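Long-range contacts in protein toll (Drosophila melanogaster, PDB 4LXR), which serves as the cell-surface receptor for cleaved spaetzle, switching on Toll signalling in dorsal-ventral patterning of the embryo and in antifungal immunity: residues Q700-T705 and N724-D729; V719-N724 and N750-V755; P734-T739 and L766-I771. All coordinates share one frame; numbering follows the deposited sequence.

Contact 1: Q700-T705 and N724-D729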
ATOM      1  N   GLN A 700      24.530  21.976  67.967  1.00 44.68           N
ATOM      2  CA  GLN A 700      25.793  22.421  68.536  1.00 47.07           C
ATOM      3  C   GLN A 700      26.715  21.250  68.819  1.00 46.55           C
ATOM      4  O   GLN A 700      27.932  21.414  68.932  1.00 47.31           O
ATOM      5  CB  GLN A 700      25.543  23.227  69.808  1.00 44.29           C
ATOM      6  CG  GLN A 700      24.748  24.497  69.564  1.00 51.92           C
ATOM      7  CD  GLN A 700      24.945  25.531  70.656  1.00 58.28           C
ATOM      8  OE1 GLN A 700      25.958  25.525  71.354  1.00 61.84           O
ATOM      9  NE2 GLN A 700      23.979  26.429  70.803  1.00 54.20           N
ATOM     10  N   MET A 701      26.134  20.060  68.899  1.00 42.47           N
ATOM     11  CA  MET A 701      26.873  18.899  69.364  1.00 46.37           C
ATOM     12  C   MET A 701      26.138  17.608  69.007  1.00 38.95           C
ATOM     13  O   MET A 701      24.940  17.632  68.759  1.00 40.05           O
ATOM     14  CB  MET A 701      27.079  19.042  70.883  1.00 54.21           C
ATOM     15  CG  MET A 701      27.235  17.764  71.679  1.00 52.89           C
ATOM     16  SD  MET A 701      25.638  17.127  72.200  1.00 79.98           S
ATOM     17  CE  MET A 701      26.165  15.921  73.421  1.00 73.98           C
ATOM     18  N   LEU A 702      26.856  16.490  68.973  1.00 38.21           N
ATOM     19  CA  LEU A 702      26.247  15.182  68.752  1.00 37.69           C
ATOM     20  C   LEU A 702      26.750  14.172  69.785  1.00 39.88           C
ATOM     21  O   LEU A 702      27.954  13.924  69.882  1.00 42.63           O
ATOM     22  CB  LEU A 702      26.592  14.675  67.351  1.00 35.55           C
ATOM     23  CG  LEU A 702      25.520  14.543  66.281  1.00 45.92           C
ATOM     24  CD1 LEU A 702      24.487  15.665  66.353  1.00 43.52           C
ATOM     25  CD2 LEU A 702      26.198  14.503  64.916  1.00 32.79           C
ATOM     26  N   ASN A 703      25.827  13.574  70.529  1.00 45.25           N
ATOM     27  CA  ASN A 703      26.165  12.548  71.511  1.00 58.17           C
ATOM     28  C   ASN A 703      26.920  11.374  70.890  1.00 55.34           C
ATOM     29  O   ASN A 703      26.682  11.014  69.736  1.00 49.71           O
ATOM     30  CB  ASN A 703      24.896  12.046  72.203  1.00 71.42           C
ATOM     31  CG  ASN A 703      25.166  11.497  73.594  1.00 88.96           C
ATOM     32  OD1 ASN A 703      26.297  11.118  73.920  1.00 93.30           O
ATOM     33  ND2 ASN A 703      24.123  11.451  74.426  1.00 95.25           N
ATOM     34  N   ALA A 704      27.832  10.782  71.659  1.00 57.19           N
ATOM     35  CA  ALA A 704      28.587   9.617  71.196  1.00 53.75           C
ATOM     36  C   ALA A 704      27.664   8.429  70.850  1.00 48.86           C
ATOM     37  O   ALA A 704      28.023   7.557  70.055  1.00 47.55           O
ATOM     38  CB  ALA A 704      29.645   9.214  72.227  1.00 49.47           C
ATOM     39  N   THR A 705      26.473   8.410  71.437  1.00 44.64           N
ATOM     40  CA  THR A 705      25.488   7.390  71.105  1.00 56.49           C
ATOM     41  C   THR A 705      24.947   7.557  69.672  1.00 52.90           C
ATOM     42  O   THR A 705      24.669   6.569  68.978  1.00 47.85           O
ATOM     43  CB  THR A 705      24.336   7.355  72.126  1.00 65.63           C
ATOM     44  OG1 THR A 705      23.419   6.322  71.760  1.00 74.77           O
ATOM     45  CG2 THR A 705      23.604   8.683  72.170  1.00 64.84           C
ATOM     46  N   ASN A 724      25.726  23.831  60.598  1.00 38.93           N
ATOM     47  CA  ASN A 724      25.323  23.808  62.000  1.00 41.54           C
ATOM     48  C   ASN A 724      26.299  24.578  62.890  1.00 43.14           C
ATOM     49  O   ASN A 724      27.503  24.571  62.646  1.00 40.12           O
ATOM     50  CB  ASN A 724      25.178  22.366  62.497  1.00 35.09           C
ATOM     51  CG  ASN A 724      23.927  21.690  61.965  1.00 34.70           C
ATOM     52  OD1 ASN A 724      22.838  21.885  62.496  1.00 35.89           O
ATOM     53  ND2 ASN A 724      24.081  20.887  60.917  1.00 34.95           N
ATOM     54  N   PRO A 725      25.781  25.246  63.932  1.00 38.98           N
ATOM     55  CA  PRO A 725      26.649  25.993  64.862  1.00 40.48           C
ATOM     56  C   PRO A 725      27.353  25.074  65.856  1.00 42.62           C
ATOM     57  O   PRO A 725      27.020  25.087  67.047  1.00 42.28           O
ATOM     58  CB  PRO A 725      25.668  26.907  65.606  1.00 42.74           C
ATOM     59  CG  PRO A 725      24.362  26.182  65.554  1.00 42.34           C
ATOM     60  CD  PRO A 725      24.350  25.424  64.233  1.00 40.08           C
ATOM     61  N   TRP A 726      28.307  24.284  65.369  1.00 38.69           N
ATOM     62  CA  TRP A 726      29.004  23.314  66.206  1.00 43.22           C
ATOM     63  C   TRP A 726      29.801  23.976  67.344  1.00 45.55           C
ATOM     64  O   TRP A 726      30.510  24.961  67.132  1.00 42.09           O
ATOM     65  CB  TRP A 726      29.903  22.410  65.354  1.00 39.54           C
ATOM     66  CG  TRP A 726      29.132  21.646  64.314  1.00 35.81           C
ATOM     67  CD1 TRP A 726      29.195  21.810  62.964  1.00 36.10           C
ATOM     68  CD2 TRP A 726      28.166  20.613  64.549  1.00 35.27           C
ATOM     69  NE1 TRP A 726      28.337  20.935  62.340  1.00 35.93           N
ATOM     70  CE2 TRP A 726      27.692  20.190  63.291  1.00 34.42           C
ATOM     71  CE3 TRP A 726      27.659  20.001  65.703  1.00 39.74           C
ATOM     72  CZ2 TRP A 726      26.736  19.181  63.150  1.00 32.71           C
ATOM     73  CZ3 TRP A 726      26.704  19.006  65.564  1.00 39.44           C
ATOM     74  CH2 TRP A 726      26.254  18.604  64.290  1.00 38.75           C
ATOM     75  N   MET A 727      29.647  23.429  68.546  1.00 41.66           N
ATOM     76  CA  MET A 727      30.381  23.887  69.725  1.00 45.01           C
ATOM     77  C   MET A 727      31.641  23.050  69.864  1.00 43.18           C
ATOM     78  O   MET A 727      31.598  21.913  70.330  1.00 88.90           O
ATOM     79  CB  MET A 727      29.504  23.763  70.981  1.00 45.76           C
ATOM     80  CG  MET A 727      30.208  24.073  72.296  1.00 81.48           C
ATOM     81  SD  MET A 727      30.690  25.806  72.453  1.00 82.27           S
ATOM     82  CE  MET A 727      29.213  26.640  71.861  1.00 85.57           C
ATOM     83  N   CYS A 728      32.759  23.614  69.428  1.00 43.13           N
ATOM     84  CA  CYS A 728      34.032  22.891  69.409  1.00 49.82           C
ATOM     85  C   CYS A 728      34.877  23.155  70.655  1.00 52.79           C
ATOM     86  O   CYS A 728      35.844  23.906  70.627  1.00 59.84           O
ATOM     87  CB  CYS A 728      34.804  23.182  68.110  1.00 41.08           C
ATOM     88  SG  CYS A 728      33.854  22.663  66.606  1.00 39.85           S
ATOM     89  N   ASP A 729      34.474  22.534  71.756  1.00 54.18           N
ATOM     90  CA  ASP A 729      35.290  22.476  72.953  1.00 56.66           C
ATOM     91  C   ASP A 729      35.484  21.014  73.318  1.00 48.03           C
ATOM     92  O   ASP A 729      35.359  20.136  72.475  1.00 45.75           O
ATOM     93  CB  ASP A 729      34.637  23.235  74.107  1.00 59.96           C
ATOM     94  CG  ASP A 729      33.188  22.834  74.324  1.00 59.51           C
ATOM     95  OD1 ASP A 729      32.704  21.918  73.627  1.00 56.32           O
ATOM     96  OD2 ASP A 729      32.538  23.435  75.197  1.00 61.67           O
TER

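Contact 2: V719-N724 and N750-V755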
ATOM      1  N   VAL A 719      25.765  10.678  56.157  1.00 43.24           N
ATOM      2  CA  VAL A 719      25.414  11.869  56.939  1.00 30.43           C
ATOM      3  C   VAL A 719      25.812  13.215  56.313  1.00 29.34           C
ATOM      4  O   VAL A 719      26.891  13.357  55.737  1.00 27.94           O
ATOM      5  CB  VAL A 719      26.099  11.859  58.331  1.00 45.51           C
ATOM      6  CG1 VAL A 719      25.210  12.541  59.350  1.00 40.58           C
ATOM      7  CG2 VAL A 719      26.436  10.452  58.767  1.00 56.74           C
ATOM      8  N   LYS A 720      24.974  14.227  56.496  1.00 27.75           N
ATOM      9  CA  LYS A 720      25.389  15.595  56.194  1.00 34.63           C
ATOM     10  C   LYS A 720      25.308  16.464  57.446  1.00 32.00           C
ATOM     11  O   LYS A 720      24.307  16.442  58.166  1.00 32.44           O
ATOM     12  CB  LYS A 720      24.577  16.184  55.039  1.00 36.83           C
ATOM     13  CG  LYS A 720      24.791  15.441  53.713  1.00 33.51           C
ATOM     14  CD  LYS A 720      24.138  16.165  52.550  1.00 47.68           C
ATOM     15  CE  LYS A 720      24.045  15.251  51.325  1.00 60.01           C
ATOM     16  NZ  LYS A 720      23.130  15.778  50.265  1.00 67.57           N
ATOM     17  N   LEU A 721      26.370  17.221  57.712  1.00 28.37           N
ATOM     18  CA  LEU A 721      26.510  17.886  59.003  1.00 32.86           C
ATOM     19  C   LEU A 721      26.848  19.378  58.963  1.00 31.07           C
ATOM     20  O   LEU A 721      26.925  20.015  60.025  1.00 33.08           O
ATOM     21  CB  LEU A 721      27.555  17.157  59.849  1.00 29.37           C
ATOM     22  CG  LEU A 721      27.272  15.704  60.202  1.00 29.09           C
ATOM     23  CD1 LEU A 721      28.529  15.055  60.793  1.00 29.09           C
ATOM     24  CD2 LEU A 721      26.096  15.639  61.176  1.00 29.80           C
ATOM     25  N   SER A 722      27.040  19.938  57.768  1.00 29.61           N
ATOM     26  CA  SER A 722      27.460  21.337  57.648  1.00 33.14           C
ATOM     27  C   SER A 722      26.292  22.285  57.877  1.00 37.00           C
ATOM     28  O   SER A 722      25.140  21.863  57.918  1.00 31.89           O
ATOM     29  CB  SER A 722      28.120  21.617  56.292  1.00 35.79           C
ATOM     30  OG  SER A 722      27.185  21.530  55.223  1.00 33.12           O
ATOM     31  N   GLY A 723      26.597  23.568  58.027  1.00 32.85           N
ATOM     32  CA  GLY A 723      25.577  24.564  58.283  1.00 34.38           C
ATOM     33  C   GLY A 723      25.044  24.539  59.705  1.00 41.26           C
ATOM     34  O   GLY A 723      24.023  25.152  59.996  1.00 43.15           O
ATOM     35  N   ASN A 724      25.726  23.831  60.598  1.00 38.93           N
ATOM     36  CA  ASN A 724      25.323  23.808  62.000  1.00 41.54           C
ATOM     37  C   ASN A 724      26.299  24.578  62.890  1.00 43.14           C
ATOM     38  O   ASN A 724      27.503  24.571  62.646  1.00 40.12           O
ATOM     39  CB  ASN A 724      25.178  22.366  62.497  1.00 35.09           C
ATOM     40  CG  ASN A 724      23.927  21.690  61.965  1.00 34.70           C
ATOM     41  OD1 ASN A 724      22.838  21.885  62.496  1.00 35.89           O
ATOM     42  ND2 ASN A 724      24.081  20.887  60.917  1.00 34.95           N
ATOM     43  N   ASN A 750      34.155  19.035  54.822  1.00 34.46           N
ATOM     44  CA  ASN A 750      34.993  20.228  54.710  1.00 38.17           C
ATOM     45  C   ASN A 750      34.258  21.539  54.991  1.00 31.24           C
ATOM     46  O   ASN A 750      34.895  22.562  55.239  1.00 35.72           O
ATOM     47  CB  ASN A 750      35.672  20.296  53.329  1.00 49.82           C
ATOM     48  CG  ASN A 750      36.689  19.183  53.113  1.00 63.79           C
ATOM     49  OD1 ASN A 750      37.560  18.939  53.955  1.00 69.19           O
ATOM     50  ND2 ASN A 750      36.578  18.498  51.978  1.00 69.38           N
ATOM     51  N   GLU A 751      32.926  21.507  54.971  1.00 29.45           N
ATOM     52  CA  GLU A 751      32.115  22.706  55.216  1.00 37.13           C
ATOM     53  C   GLU A 751      31.601  22.825  56.650  1.00 38.64           C
ATOM     54  O   GLU A 751      30.903  23.789  56.989  1.00 39.87           O
ATOM     55  CB  GLU A 751      30.929  22.792  54.243  1.00 35.55           C
ATOM     56  CG  GLU A 751      31.300  23.275  52.857  1.00 50.65           C
ATOM     57  CD  GLU A 751      32.153  22.270  52.104  1.00 63.41           C
ATOM     58  OE1 GLU A 751      31.725  21.099  51.981  1.00 55.52           O
ATOM     59  OE2 GLU A 751      33.259  22.648  51.652  1.00 75.56           O
ATOM     60  N   MET A 752      31.921  21.845  57.489  1.00 33.31           N
ATOM     61  CA  MET A 752      31.590  21.958  58.910  1.00 36.91           C
ATOM     62  C   MET A 752      32.422  23.066  59.583  1.00 32.09           C
ATOM     63  O   MET A 752      33.640  23.161  59.393  1.00 33.00           O
ATOM     64  CB  MET A 752      31.776  20.618  59.618  1.00 30.76           C
ATOM     65  CG  MET A 752      30.851  19.524  59.098  1.00 29.07           C
ATOM     66  SD  MET A 752      31.317  17.919  59.771  1.00 32.95           S
ATOM     67  CE  MET A 752      30.888  18.119  61.511  1.00 33.18           C
ATOM     68  N   MET A 753      31.744  23.906  60.351  1.00 33.42           N
ATOM     69  CA  MET A 753      32.344  25.076  60.975  1.00 36.65           C
ATOM     70  C   MET A 753      32.176  25.008  62.485  1.00 39.83           C
ATOM     71  O   MET A 753      31.114  24.631  62.972  1.00 44.39           O
ATOM     72  CB  MET A 753      31.660  26.351  60.459  1.00 36.25           C
ATOM     73  CG  MET A 753      31.779  26.566  58.963  1.00 35.61           C
ATOM     74  SD  MET A 753      33.512  26.673  58.412  1.00 50.25           S
ATOM     75  CE  MET A 753      33.985  28.268  59.054  1.00 40.46           C
ATOM     76  N   CYS A 754      33.240  25.354  63.205  1.00 39.73           N
ATOM     77  CA  CYS A 754      33.215  25.596  64.645  1.00 47.62           C
ATOM     78  C   CYS A 754      32.950  27.078  64.886  1.00 53.23           C
ATOM     79  O   CYS A 754      33.682  27.932  64.380  1.00 56.72           O
ATOM     80  CB  CYS A 754      34.573  25.250  65.262  1.00 50.44           C
ATOM     81  SG  CYS A 754      35.024  23.515  65.174  1.00 52.80           S
ATOM     82  N   VAL A 755      31.925  27.398  65.666  1.00 50.17           N
ATOM     83  CA  VAL A 755      31.516  28.797  65.786  1.00 57.99           C
ATOM     84  C   VAL A 755      31.907  29.492  67.102  1.00 60.70           C
ATOM     85  O   VAL A 755      31.058  30.006  67.819  1.00 71.09           O
ATOM     86  CB  VAL A 755      30.006  28.977  65.440  1.00 50.97           C
ATOM     87  CG1 VAL A 755      29.740  28.473  64.025  1.00 52.22           C
ATOM     88  CG2 VAL A 755      29.104  28.252  66.439  1.00 48.49           C
TER
HETATM   89  O   HOH W   1      28.537  25.571  58.046  1.00 57.12           O
HETATM   90  O   HOH W   2      28.892  23.686  60.290  1.00 43.26           O

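Contact 3: P734-T739 and L766-I771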
ATOM      1  N   PRO A 734      34.584  13.568  70.648  1.00 39.58           N
ATOM      2  CA  PRO A 734      34.084  12.415  69.889  1.00 42.10           C
ATOM      3  C   PRO A 734      33.615  12.783  68.492  1.00 36.01           C
ATOM      4  O   PRO A 734      33.897  12.028  67.565  1.00 34.91           O
ATOM      5  CB  PRO A 734      32.891  11.910  70.723  1.00 46.78           C
ATOM      6  CG  PRO A 734      32.720  12.883  71.836  1.00 56.66           C
ATOM      7  CD  PRO A 734      34.011  13.596  72.007  1.00 41.83           C
ATOM      8  N   LEU A 735      32.924  13.915  68.355  1.00 44.24           N
ATOM      9  CA  LEU A 735      32.471  14.383  67.050  1.00 36.91           C
ATOM     10  C   LEU A 735      33.661  14.693  66.145  1.00 38.23           C
ATOM     11  O   LEU A 735      33.648  14.352  64.958  1.00 32.00           O
ATOM     12  CB  LEU A 735      31.542  15.599  67.169  1.00 34.64           C
ATOM     13  CG  LEU A 735      31.156  16.294  65.850  1.00 33.24           C
ATOM     14  CD1 LEU A 735      30.455  15.349  64.891  1.00 31.91           C
ATOM     15  CD2 LEU A 735      30.323  17.540  66.071  1.00 34.09           C
ATOM     16  N   LEU A 736      34.695  15.318  66.701  1.00 40.50           N
ATOM     17  CA  LEU A 736      35.877  15.637  65.905  1.00 37.83           C
ATOM     18  C   LEU A 736      36.527  14.355  65.395  1.00 34.54           C
ATOM     19  O   LEU A 736      36.812  14.242  64.205  1.00 31.46           O
ATOM     20  CB  LEU A 736      36.883  16.512  66.680  1.00 35.10           C
ATOM     21  CG  LEU A 736      38.040  17.068  65.836  1.00 37.18           C
ATOM     22  CD1 LEU A 736      37.504  17.978  64.742  1.00 35.96           C
ATOM     23  CD2 LEU A 736      39.142  17.804  66.667  1.00 36.72           C
ATOM     24  N   LEU A 737      36.731  13.381  66.283  1.00 38.14           N
ATOM     25  CA  LEU A 737      37.324  12.096  65.879  1.00 35.87           C
ATOM     26  C   LEU A 737      36.460  11.320  64.857  1.00 32.63           C
ATOM     27  O   LEU A 737      36.993  10.717  63.929  1.00 38.23           O
ATOM     28  CB  LEU A 737      37.650  11.218  67.096  1.00 41.53           C
ATOM     29  CG  LEU A 737      38.805  11.652  68.013  1.00 44.39           C
ATOM     30  CD1 LEU A 737      38.864  10.749  69.256  1.00 38.60           C
ATOM     31  CD2 LEU A 737      40.153  11.680  67.282  1.00 36.28           C
ATOM     32  N   PHE A 738      35.140  11.345  65.044  1.00 31.76           N
ATOM     33  CA  PHE A 738      34.210  10.752  64.090  1.00 34.61           C
ATOM     34  C   PHE A 738      34.430  11.309  62.684  1.00 32.90           C
ATOM     35  O   PHE A 738      34.628  10.543  61.742  1.00 31.14           O
ATOM     36  CB  PHE A 738      32.750  10.965  64.537  1.00 34.00           C
ATOM     37  CG  PHE A 738      31.718  10.511  63.526  1.00 35.72           C
ATOM     38  CD1 PHE A 738      31.397   9.165  63.389  1.00 38.12           C
ATOM     39  CD2 PHE A 738      31.050  11.435  62.729  1.00 36.56           C
ATOM     40  CE1 PHE A 738      30.435   8.744  62.457  1.00 37.96           C
ATOM     41  CE2 PHE A 738      30.085  11.023  61.795  1.00 31.71           C
ATOM     42  CZ  PHE A 738      29.780   9.675  61.661  1.00 31.58           C
ATOM     43  N   THR A 739      34.425  12.635  62.553  1.00 29.14           N
ATOM     44  CA  THR A 739      34.568  13.263  61.243  1.00 31.07           C
ATOM     45  C   THR A 739      35.898  12.910  60.578  1.00 32.29           C
ATOM     46  O   THR A 739      35.947  12.676  59.369  1.00 32.30           O
ATOM     47  CB  THR A 739      34.423  14.798  61.297  1.00 28.87           C
ATOM     48  OG1 THR A 739      35.533  15.356  62.023  1.00 31.66           O
ATOM     49  CG2 THR A 739      33.092  15.199  61.946  1.00 28.95           C
ATOM     50  N   LEU A 766      40.818  21.996  62.922  1.00 36.12           N
ATOM     51  CA  LEU A 766      40.997  21.761  64.360  1.00 40.72           C
ATOM     52  C   LEU A 766      41.573  20.387  64.663  1.00 37.07           C
ATOM     53  O   LEU A 766      41.135  19.368  64.099  1.00 35.46           O
ATOM     54  CB  LEU A 766      39.680  21.922  65.142  1.00 43.29           C
ATOM     55  CG  LEU A 766      39.206  23.332  65.501  1.00 48.11           C
ATOM     56  CD1 LEU A 766      40.326  24.114  66.144  1.00 43.46           C
ATOM     57  CD2 LEU A 766      38.676  24.075  64.280  1.00 51.21           C
ATOM     58  N   SER A 767      42.547  20.382  65.562  1.00 38.77           N
ATOM     59  CA  SER A 767      43.099  19.174  66.148  1.00 50.48           C
ATOM     60  C   SER A 767      42.384  18.858  67.467  1.00 54.67           C
ATOM     61  O   SER A 767      41.746  19.724  68.069  1.00 41.13           O
ATOM     62  CB  SER A 767      44.598  19.389  66.421  1.00 51.24           C
ATOM     63  OG  SER A 767      45.166  18.287  67.095  1.00 57.14           O
ATOM     64  N   THR A 768      42.507  17.619  67.925  1.00 40.14           N
ATOM     65  CA  THR A 768      41.951  17.244  69.215  1.00 52.29           C
ATOM     66  C   THR A 768      42.662  17.990  70.353  1.00 57.84           C
ATOM     67  O   THR A 768      42.098  18.168  71.431  1.00 59.74           O
ATOM     68  CB  THR A 768      42.023  15.729  69.450  1.00 49.52           C
ATOM     69  OG1 THR A 768      43.379  15.299  69.338  1.00 52.40           O
ATOM     70  CG2 THR A 768      41.206  14.998  68.421  1.00 45.64           C
ATOM     71  N   ASN A 769      43.888  18.445  70.106  1.00 60.65           N
ATOM     72  CA  ASN A 769      44.612  19.238  71.096  1.00 65.52           C
ATOM     73  C   ASN A 769      44.087  20.669  71.207  1.00 66.33           C
ATOM     74  O   ASN A 769      44.024  21.232  72.306  1.00 77.31           O
ATOM     75  CB  ASN A 769      46.108  19.254  70.783  1.00 77.13           C
ATOM     76  CG  ASN A 769      46.664  17.866  70.541  1.00 85.17           C
ATOM     77  OD1 ASN A 769      47.178  17.568  69.459  1.00 85.48           O
ATOM     78  ND2 ASN A 769      46.557  17.002  71.548  1.00 84.77           N
ATOM     79  N   ASP A 770      43.710  21.249  70.069  1.00 57.33           N
ATOM     80  CA  ASP A 770      43.232  22.631  70.019  1.00 56.79           C
ATOM     81  C   ASP A 770      41.931  22.815  70.785  1.00 55.88           C
ATOM     82  O   ASP A 770      41.629  23.898  71.279  1.00 57.09           O
ATOM     83  CB  ASP A 770      42.969  23.048  68.572  1.00 53.81           C
ATOM     84  CG  ASP A 770      44.183  22.893  67.686  1.00 54.96           C
ATOM     85  OD1 ASP A 770      45.309  23.136  68.164  1.00 53.58           O
ATOM     86  OD2 ASP A 770      44.009  22.537  66.505  1.00 48.43           O
ATOM     87  N   ILE A 771      41.166  21.738  70.860  1.00 59.05           N
ATOM     88  CA  ILE A 771      39.751  21.800  71.182  1.00 61.43           C
ATOM     89  C   ILE A 771      39.529  21.394  72.638  1.00 71.83           C
ATOM     90  O   ILE A 771      38.537  21.756  73.274  1.00 74.06           O
ATOM     91  CB  ILE A 771      38.987  20.856  70.222  1.00 53.82           C
ATOM     92  CG1 ILE A 771      37.488  20.974  70.385  1.00 60.83           C
ATOM     93  CG2 ILE A 771      39.378  19.416  70.450  1.00 53.65           C
ATOM     94  CD1 ILE A 771      36.749  19.893  69.630  1.00 59.75           C
TER

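Contact 1: Q700-T705 and N724-D729
Q700 O takes two donors from the loop N724-D729: M727 N at 2.7 Å, nearly straight (176° at the hydrogen) and on a lone pair in the carbonyl plane, and the longer CA-H contact of W726 CA at 3.5 Å. A return contact of the same kind, Q700 CA to P725 O at 3.3 Å, sews the two backbones together where they pass closest. P725 is the centre of an inverse gamma turn; the contact joins Q700-T705 of LRR 18, in the leucine-rich solenoid, to a loop of the second LRRCT region. With CG anti to its carbonyl carbon (chi1 -59°), W726 swings its indole back towards the repeat: M701 N lies at the ring edge 3.5 Å from CZ3, and both methyls of L702 meet CH2, CD1 at 4.0 Å. The indole nitrogen NE1 bonds to L721 O. Replacing W726 by an alanine would strip L721 O of its indole donor, leaving it the N724 amide, and would probably open a gap beside the L702 methyls. On the outer side the extended Q700 chain runs alongside M727, whose bends at chi2 and chi3 bring CE to 3.5 Å from Q700 OE1.

Contact 2: V719-N724 and N750-V755
L721 and M752 form the tight, apolar half of this contact, lying side by side and pointing the same way. M752 SD sits 3.8 Å from L721 CB, and the bend at the end of the methionine (chi3 69°) brings CE as near to the same carbon and also against L721 CD1. Next along the chain, S722 CB touches both E751 O and, at 3.7 Å, E751 CB. Its hydroxyl, turned between the backbone N and the carbonyl carbon (chi1 68°), bonds to D748 OD2, while the other oxygen of that carboxylate takes L721 N, so D748 holds L721 and S722 from outside both segments. Further on the packing gives way to water. No direct hydrogen bond joins the two backbones; one water accepts from G723 N at 2.8 Å and donates to E751 O at 3.1 Å, and a second donates to N724 O and accepts from M753 N, both at 2.9 Å. G723, with phi 75°, takes a backbone shape that suits glycine and presents its N to the first water. E751 is solvent-exposed, and its carboxylate turns off from S722. N724, buried, braces its own segment: ND2 reaches L721 O at 3.1 Å, from above the carbonyl plane, and also bonds to I694 O in the preceding turn of the solenoid. The contact thus lays V719-N724, which begins in strand 718-720, the outermost strand at this end of the second run of repeats, and continues as a loop, against N750-V755 of the LRRCT cap. It is therefore divided: sulfur and methyl groups exclude solvent at one end, whereas at the other two waters satisfy backbone groups that do not pair directly.

Contact 3: P734-T739 and L766-I771
L736 CD2 makes most of the close approaches of helix 733-740 to L766-I771. It lies 3.5 Å from S767 C and nearly as close to L766 O and T768 N, pressed against the backbone leading into the short, weakly bonded helix at about 768-771. I771 CG2 meets the same methyl at 4.1 Å. In L736, CG anti to the backbone N (chi1 -171°) carries the branch to the L766-T768 backbone. Beside it, L737 CD2 touches T768 CG2 at 3.7 Å, the two side chains crossing at about a right angle. The next shell fixes the surface that receives them. S767 is the N-cap of helix 768-771 and forms a capping box with D770: N769 N donates to S767 OG at 3.3 Å, and S767 N donates to D770 OD2 at 2.8 Å, from above the carboxylate plane. On the other helix, T739 OG1 donates to L736 O at 2.8 Å. Further out, M763 also packs on L736, and F738 of the same helix reaches helix 704-710, which ties this part of the LRRCT cap to the solenoid. No hydrogen bond crosses between the segments, so the joint rests on van der Waals packing of leucine methyls against backbone and the T768 and I771 methyls, while polar groups serve to shape each partner internally.

All three contacts lie at the far C-terminal end of the extracellular chain, where the second run of leucine-rich repeats is closed by the second LRRCT cap; their centres are 10 to 13 Å apart. Contacts 1 and 2 share N724 and are bridged by the C728-C754 disulfide. Along the chain they alternate, as do contacts 2 and 3, whereas contact 1 closes before contact 3 opens. Helix 733-740 touches both other contacts: L735 packs on the W726 ring of contact 1, and T739 meets M752 of contact 2. The interleaved order is consistent with the last repeat, the loop and the cap packing as one unit at the end of the ectodomain.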